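Local coordinates for GTP-binding protein (Thermus thermophilus, PDB 2DBY) that binds guanine nucleotide, here as GDP, and is probably a ribosome-associating ATPase of the YchF/OLA1 subfamily, at residues 222-225 against 226-230; 275-278 against 279-282; 131-134 against 135-139. All blocks are in the same frame, centred on the assembly; numbering follows the deposited sequence. Where two conformers were deposited one is given.

Contact 1. Residues 222-225 against 226-230; sequences PQVE and AVRRK
Glu225 and Arg228, one turn apart near the start of helix 222-234, face each other across a water. Glu225 OE2 and Arg228 NE are 4.3 Å apart, too far for a salt bridge. The water molecule lies at the edge of the guanidinium, in its plane, and accepts from Arg228 NE at 2.8 Å; its approach to Glu225 OE2 is so short that this second bond is doubtful. The other end of the arginine is also held: NH2 donates to the carbonyl oxygen of Asp217. The Arg228 side chain is extended from CG to NE (chi3 -175°), which carries the guanidinium past Val224, whose CG1 lies 3.9 Å from Arg228 NE, to Asp217.

Along the backbone, the carbonyls of Pro222, Gln223, Val224 and Glu225 each take the N-H four residues on. Ala226 N reaches Pro222 O at 2.9 Å, and Arg228 N reaches Val224 O at 2.9 Å with an N-H...O angle of 156°. At the helix start the N-H of Val224 is satisfied by Asn221 OD1.

The helix is the crossover of the beta-alpha-beta unit between strands 204-209 and 237-241: Val224, Val227 and Arg228 pack on strand 237-241, Val227 also on Tyr206, while Ala226 and Lys230 turn to helix 124-156.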
loop_
_atom_site.group_PDB
_atom_site.type_symbol
_atom_site.label_atom_id
_atom_site.label_comp_id
_atom_site.label_asym_id
_atom_site.label_seq_id
_atom_site.Cartn_x
_atom_site.Cartn_y
_atom_site.Cartn_z
ATOM N N PRO A 222 14.231 -17.497 -15.179
ATOM C CA PRO A 222 15.380 -17.234 -14.304
ATOM C C PRO A 222 15.482 -15.826 -13.745
ATOM O O PRO A 222 15.946 -15.641 -12.623
ATOM C CB PRO A 222 16.581 -17.611 -15.174
ATOM C CG PRO A 222 16.071 -17.333 -16.581
ATOM C CD PRO A 222 14.679 -17.899 -16.525
ATOM N N GLN A 223 15.060 -14.827 -14.521
ATOM C CA GLN A 223 15.144 -13.463 -14.036
ATOM C C GLN A 223 14.155 -13.234 -12.883
ATOM O O GLN A 223 14.498 -12.577 -11.891
ATOM C CB GLN A 223 14.908 -12.482 -15.185
ATOM C CG GLN A 223 16.057 -12.498 -16.191
ATOM C CD GLN A 223 15.898 -11.448 -17.278
ATOM O OE1 GLN A 223 14.913 -11.438 -18.011
ATOM N NE2 GLN A 223 16.881 -10.562 -17.388
ATOM N N VAL A 224 12.939 -13.767 -13.010
ATOM C CA VAL A 224 11.936 -13.639 -11.941
ATOM C C VAL A 224 12.433 -14.426 -10.719
ATOM O O VAL A 224 12.313 -13.980 -9.589
ATOM C CB VAL A 224 10.560 -14.188 -12.371
ATOM C CG1 VAL A 224 9.570 -14.172 -11.186
ATOM C CG2 VAL A 224 10.028 -13.345 -13.520
ATOM N N GLU A 225 12.995 -15.604 -10.958
ATOM C CA GLU A 225 13.525 -16.381 -9.832
ATOM C C GLU A 225 14.638 -15.613 -9.096
ATOM O O GLU A 225 14.706 -15.649 -7.865
ATOM C CB GLU A 225 14.037 -17.731 -10.334
ATOM C CG GLU A 225 12.904 -18.698 -10.581
ATOM C CD GLU A 225 12.083 -18.916 -9.315
ATOM O OE1 GLU A 225 12.671 -18.878 -8.211
ATOM O OE2 GLU A 225 10.865 -19.134 -9.413
ATOM N N ALA A 226 15.504 -14.928 -9.837
ATOM C CA ALA A 226 16.590 -14.152 -9.207
ATOM C C ALA A 226 15.976 -13.016 -8.405
ATOM O O ALA A 226 16.442 -12.700 -7.309
ATOM C CB ALA A 226 17.544 -13.583 -10.249
ATOM N N VAL A 227 14.936 -12.390 -8.964
ATOM C CA VAL A 227 14.246 -11.315 -8.252
ATOM C C VAL A 227 13.640 -11.818 -6.930
ATOM O O VAL A 227 13.728 -11.121 -5.910
ATOM C CB VAL A 227 13.152 -10.664 -9.162
ATOM C CG1 VAL A 227 12.201 -9.758 -8.343
ATOM C CG2 VAL A 227 13.844 -9.868 -10.239
ATOM N N ARG A 228 13.048 -13.017 -6.922
ATOM C CA ARG A 228 12.487 -13.571 -5.688
ATOM C C ARG A 228 13.615 -13.791 -4.661
ATOM O O ARG A 228 13.439 -13.529 -3.462
ATOM C CB ARG A 228 11.752 -14.904 -5.953
ATOM C CG ARG A 228 10.487 -14.745 -6.796
ATOM C CD ARG A 228 9.721 -16.033 -6.918
ATOM N NE ARG A 228 8.556 -15.939 -7.813
ATOM C CZ ARG A 228 7.416 -15.312 -7.526
ATOM N NH1 ARG A 228 7.252 -14.700 -6.355
ATOM N NH2 ARG A 228 6.429 -15.300 -8.416
ATOM N N ARG A 229 14.770 -14.271 -5.130
ATOM C CA ARG A 229 15.937 -14.511 -4.254
ATOM C C ARG A 229 16.417 -13.206 -3.594
ATOM O O ARG A 229 16.653 -13.156 -2.368
ATOM C CB ARG A 229 17.063 -15.166 -5.081
ATOM C CG ARG A 229 18.439 -15.270 -4.418
ATOM C CD ARG A 229 19.302 -16.343 -5.149
ATOM N NE ARG A 229 19.354 -16.184 -6.614
ATOM C CZ ARG A 229 20.097 -15.274 -7.247
ATOM N NH1 ARG A 229 20.850 -14.434 -6.550
ATOM N NH2 ARG A 229 20.113 -15.211 -8.581
ATOM N N LYS A 230 16.550 -12.152 -4.400
ATOM C CA LYS A 230 16.976 -10.846 -3.912
ATOM C C LYS A 230 15.920 -10.270 -2.983
ATOM O O LYS A 230 16.246 -9.604 -2.000
ATOM C CB LYS A 230 17.172 -9.864 -5.071
ATOM C CG LYS A 230 17.587 -8.467 -4.634
ATOM C CD LYS A 230 19.036 -8.441 -4.176
ATOM C CE LYS A 230 19.582 -7.016 -4.101
ATOM N NZ LYS A 230 19.508 -6.311 -5.416
HETATM O O HOH W 1 9.148 -17.508 -10.090
#

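Contact 2. Residues 275-278 against 279-282; sequences ARAG and YRAL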
loop_
_atom_site.group_PDB
_atom_site.type_symbol
_atom_site.label_atom_id
_atom_site.label_comp_id
_atom_site.label_asym_id
_atom_site.label_seq_id
_atom_site.Cartn_x
_atom_site.Cartn_y
_atom_site.Cartn_z
ATOM N N ALA A 275 -2.378 -3.577 -6.710
ATOM C CA ALA A 275 -3.129 -2.805 -5.735
ATOM C C ALA A 275 -3.211 -3.563 -4.400
ATOM O O ALA A 275 -3.050 -2.978 -3.324
ATOM C CB ALA A 275 -4.558 -2.499 -6.291
ATOM N N ARG A 276 -3.453 -4.871 -4.475
ATOM C CA ARG A 276 -3.548 -5.691 -3.269
ATOM C C ARG A 276 -2.189 -5.794 -2.573
ATOM O O ARG A 276 -2.115 -5.852 -1.344
ATOM C CB ARG A 276 -4.080 -7.093 -3.608
ATOM C CG ARG A 276 -5.586 -7.135 -3.925
ATOM C CD ARG A 276 -6.153 -8.570 -3.883
ATOM N NE ARG A 276 -5.458 -9.477 -4.796
ATOM C CZ ARG A 276 -4.495 -10.317 -4.433
ATOM N NH1 ARG A 276 -4.110 -10.383 -3.163
ATOM N NH2 ARG A 276 -3.896 -11.076 -5.340
ATOM N N ALA A 277 -1.115 -5.822 -3.355
ATOM C CA ALA A 277 0.229 -5.887 -2.777
ATOM C C ALA A 277 0.518 -4.536 -2.114
ATOM O O ALA A 277 1.127 -4.481 -1.045
ATOM C CB ALA A 277 1.289 -6.193 -3.854
ATOM N N GLY A 278 0.052 -3.456 -2.743
ATOM C CA GLY A 278 0.261 -2.133 -2.162
ATOM C C GLY A 278 -0.538 -1.979 -0.872
ATOM O O GLY A 278 -0.078 -1.388 0.096
ATOM N N TYR A 279 -1.754 -2.513 -0.861
ATOM C CA TYR A 279 -2.610 -2.436 0.320
ATOM C C TYR A 279 -1.877 -3.098 1.484
ATOM O O TYR A 279 -1.845 -2.559 2.591
ATOM C CB TYR A 279 -3.931 -3.177 0.063
ATOM C CG TYR A 279 -5.152 -2.578 0.746
ATOM C CD1 TYR A 279 -5.586 -1.285 0.431
ATOM C CD2 TYR A 279 -5.932 -3.340 1.626
ATOM C CE1 TYR A 279 -6.766 -0.771 0.956
ATOM C CE2 TYR A 279 -7.123 -2.835 2.159
ATOM C CZ TYR A 279 -7.532 -1.555 1.814
ATOM O OH TYR A 279 -8.717 -1.059 2.282
ATOM N N ARG A 280 -1.278 -4.263 1.227
ATOM C CA ARG A 280 -0.540 -4.978 2.266
ATOM C C ARG A 280 0.704 -4.217 2.698
ATOM O O ARG A 280 1.010 -4.137 3.885
ATOM C CB ARG A 280 -0.115 -6.380 1.789
ATOM C CG ARG A 280 -1.286 -7.366 1.611
ATOM C CD ARG A 280 -0.774 -8.785 1.377
ATOM N NE ARG A 280 -0.106 -8.937 0.082
ATOM C CZ ARG A 280 -0.743 -9.171 -1.067
ATOM N NH1 ARG A 280 -2.066 -9.286 -1.101
ATOM N NH2 ARG A 280 -0.056 -9.305 -2.181
ATOM N N ALA A 281 1.421 -3.653 1.733
ATOM C CA ALA A 281 2.648 -2.918 2.042
ATOM C C ALA A 281 2.352 -1.723 2.928
ATOM O O ALA A 281 3.137 -1.394 3.837
ATOM C CB ALA A 281 3.329 -2.448 0.741
ATOM N N LEU A 282 1.230 -1.061 2.672
ATOM C CA LEU A 282 0.840 0.114 3.444
ATOM C C LEU A 282 0.164 -0.281 4.772
ATOM O O LEU A 282 -0.246 0.590 5.547
ATOM C CB LEU A 282 -0.098 1.013 2.619
ATOM C CG LEU A 282 0.535 1.645 1.367
ATOM C CD1 LEU A 282 -0.520 2.361 0.504
ATOM C CD2 LEU A 282 1.616 2.606 1.792
#
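The closing turns of helix 270-281 carry this contact, in which the side chain of Arg280 folds back over the backbone of Arg276 and Ala277. Its CG leaves CA on the side of the backbone N, anti to the carbonyl carbon (chi1 -69°), and a bend at chi3 lays the guanidinium down on the preceding turn. Arg276 O and Ala277 CA lie under one face of it, each off centre toward the rim. That oxygen accepts from Arg280 N at 3.1 Å and merely underlies the guanidinium. Arg280 NH2 comes within 3.5 Å of Ala277 CA and 3.8 Å of Ala277 CB. Arg276 runs alongside and points the same way, with the two guanidinium planes 47° apart. Arg276 NH1 and Arg280 NH1 are 3.1 Å apart, the Arg276 nitrogen at the edge of the Arg280 guanidinium and in its plane, a meeting of like charges that is doubtful in detail because Arg276 was modelled in two conformers. The salt bridge from Arg276 NE to Glu268 OE2 probably offsets part of that charge.

Along the backbone, Tyr279 N bonds to Ala275 O at 2.8 Å, and Leu282 N, just past the helix, still bonds to Gly278 O at 2.9 Å. Leu282 CG sits 3.3 Å from the same Gly278 O. Tyr279 heads elsewhere: its OH is hydrogen-bonded to OG1 of both Thr286 and Thr299, on strands 284-290 and 295-301.

Ala277 and Ala281 meet Ile205 of strand 204-209, whereas Arg280 is exposed: an amphipathic alpha-helix laid against a beta-sheet, its i to i+4 bonds unbroken to the last turn.

Contact 3. Residues 131-134 against 135-139; sequences VETE and LLLAD
The carboxylate of Glu132 brings one oxygen against Leu136: Glu132 OE2 is 3.4 Å from Leu136 CG and 3.7 Å from Leu136 CD1, while Glu132 OE1 is taken up by a salt bridge to Arg181. CG of Glu132 is anti to the backbone N (chi1 177°), and the bend at chi2 then carries the carboxylate back toward the leucine. Glu134 divides its oxygens in a similar way. Glu134 OE1 rests 4.0 Å from Leu137 CD1, and Glu134 OE2 accepts a hydrogen bond from His84 NE2.

All of this lies on helix 124-156, which enters the predicted coiled coil at 133-167 and is followed by helix 161-175, against which Leu136 packs through Leu174. Were Leu136 cut back to an alanine, the contact with Leu174 would probably be lost and a gap opened beside Glu132 OE2, whose carboxylate would then be held chiefly by Arg181.

On another side of the helix Val131 CG1 meets Leu135 CG at 4.2 Å, and this apolar pair faces Phe93 and Leu94 of helix 91-98 as well as strand 102-108. The backbone underneath is regular: Leu136 N bonds to Glu132 O at 2.9 Å. One residue on, Leu137 N bonds to Thr133 O at 3.0 Å. Leu137 CG lies 3.3 Å from that same Thr133 O.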
loop_
_atom_site.group_PDB
_atom_site.type_symbol
_atom_site.label_atom_id
_atom_site.label_comp_id
_atom_site.label_asym_id
_atom_site.label_seq_id
_atom_site.Cartn_x
_atom_site.Cartn_y
_atom_site.Cartn_z
ATOM N N VAL A 131 19.113 1.569 -7.204
ATOM C CA VAL A 131 18.211 2.389 -6.415
ATOM C C VAL A 131 18.494 2.244 -4.930
ATOM O O VAL A 131 18.585 3.237 -4.214
ATOM C CB VAL A 131 16.730 2.016 -6.692
ATOM C CG1 VAL A 131 15.803 2.707 -5.674
ATOM C CG2 VAL A 131 16.376 2.438 -8.116
ATOM N N GLU A 132 18.651 1.004 -4.487
ATOM C CA GLU A 132 18.873 0.717 -3.075
ATOM C C GLU A 132 20.141 1.410 -2.594
ATOM O O GLU A 132 20.172 1.951 -1.495
ATOM C CB GLU A 132 18.940 -0.794 -2.869
ATOM C CG GLU A 132 19.249 -1.279 -1.458
ATOM C CD GLU A 132 18.229 -0.888 -0.411
ATOM O OE1 GLU A 132 17.031 -0.711 -0.739
ATOM O OE2 GLU A 132 18.635 -0.788 0.771
ATOM N N THR A 133 21.184 1.399 -3.412
ATOM C CA THR A 133 22.433 2.068 -3.024
ATOM C C THR A 133 22.211 3.569 -2.756
ATOM O O THR A 133 22.680 4.098 -1.746
ATOM C CB THR A 133 23.499 1.812 -4.092
ATOM O OG1 THR A 133 23.934 0.449 -3.937
ATOM C CG2 THR A 133 24.698 2.762 -3.943
ATOM N N GLU A 134 21.462 4.256 -3.623
ATOM C CA GLU A 134 21.193 5.674 -3.392
ATOM C C GLU A 134 20.364 5.889 -2.105
ATOM O O GLU A 134 20.576 6.851 -1.350
ATOM C CB GLU A 134 20.444 6.290 -4.587
ATOM C CG GLU A 134 21.254 6.322 -5.913
ATOM C CD GLU A 134 22.669 6.880 -5.753
ATOM O OE1 GLU A 134 23.629 6.074 -5.795
ATOM O OE2 GLU A 134 22.820 8.112 -5.585
ATOM N N LEU A 135 19.408 5.000 -1.841
ATOM C CA LEU A 135 18.599 5.167 -0.619
ATOM C C LEU A 135 19.454 4.934 0.640
ATOM O O LEU A 135 19.285 5.615 1.662
ATOM C CB LEU A 135 17.417 4.191 -0.604
ATOM C CG LEU A 135 16.456 4.273 -1.803
ATOM C CD1 LEU A 135 15.256 3.360 -1.531
ATOM C CD2 LEU A 135 15.979 5.705 -1.991
ATOM N N LEU A 136 20.359 3.968 0.545
ATOM C CA LEU A 136 21.248 3.648 1.655
ATOM C C LEU A 136 22.159 4.829 1.945
ATOM O O LEU A 136 22.337 5.182 3.097
ATOM C CB LEU A 136 22.106 2.418 1.329
ATOM C CG LEU A 136 21.460 1.048 1.474
ATOM C CD1 LEU A 136 22.282 0.024 0.711
ATOM C CD2 LEU A 136 21.378 0.672 2.958
ATOM N N LEU A 137 22.722 5.449 0.904
ATOM C CA LEU A 137 23.616 6.580 1.103
ATOM C C LEU A 137 22.890 7.718 1.802
ATOM O O LEU A 137 23.445 8.376 2.691
ATOM C CB LEU A 137 24.189 7.052 -0.246
ATOM C CG LEU A 137 25.216 6.078 -0.841
ATOM C CD1 LEU A 137 25.572 6.519 -2.270
ATOM C CD2 LEU A 137 26.457 6.055 0.019
ATOM N N ALA A 138 21.641 7.967 1.418
ATOM C CA ALA A 138 20.896 9.042 2.067
ATOM C C ALA A 138 20.618 8.704 3.539
ATOM O O ALA A 138 20.726 9.570 4.429
ATOM C CB ALA A 138 19.559 9.286 1.321
ATOM N N ASP A 139 20.272 7.442 3.787
ATOM C CA ASP A 139 19.947 6.990 5.144
ATOM C C ASP A 139 21.167 7.008 6.062
ATOM O O ASP A 139 21.026 7.296 7.264
ATOM C CB ASP A 139 19.383 5.572 5.124
ATOM C CG ASP A 139 17.894 5.534 4.774
ATOM O OD1 ASP A 139 17.268 6.613 4.711
ATOM O OD2 ASP A 139 17.352 4.422 4.593
#

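Along the chain the order is contact 3, contact 1, contact 2, on helices 124-156, 222-234 and 270-281. Their centres are 20 to 23 Å apart and none touches another; contacts 1 and 3 come nearest, with about 6 Å between closest atoms. All three helices pack on the mixed beta-sheet. Strand 102-108 is touched by contacts 2 and 3, and strand 204-209 by contacts 1 and 2. Contacts 1 and 3 belong to the nucleotide-binding OBG-type G region, each about 11 Å from GDP at the nearest side chain, so near the nucleotide without touching it. Contact 2 lies away from the annotated sites, where the same sheet runs on into strands 284-290 and 295-301.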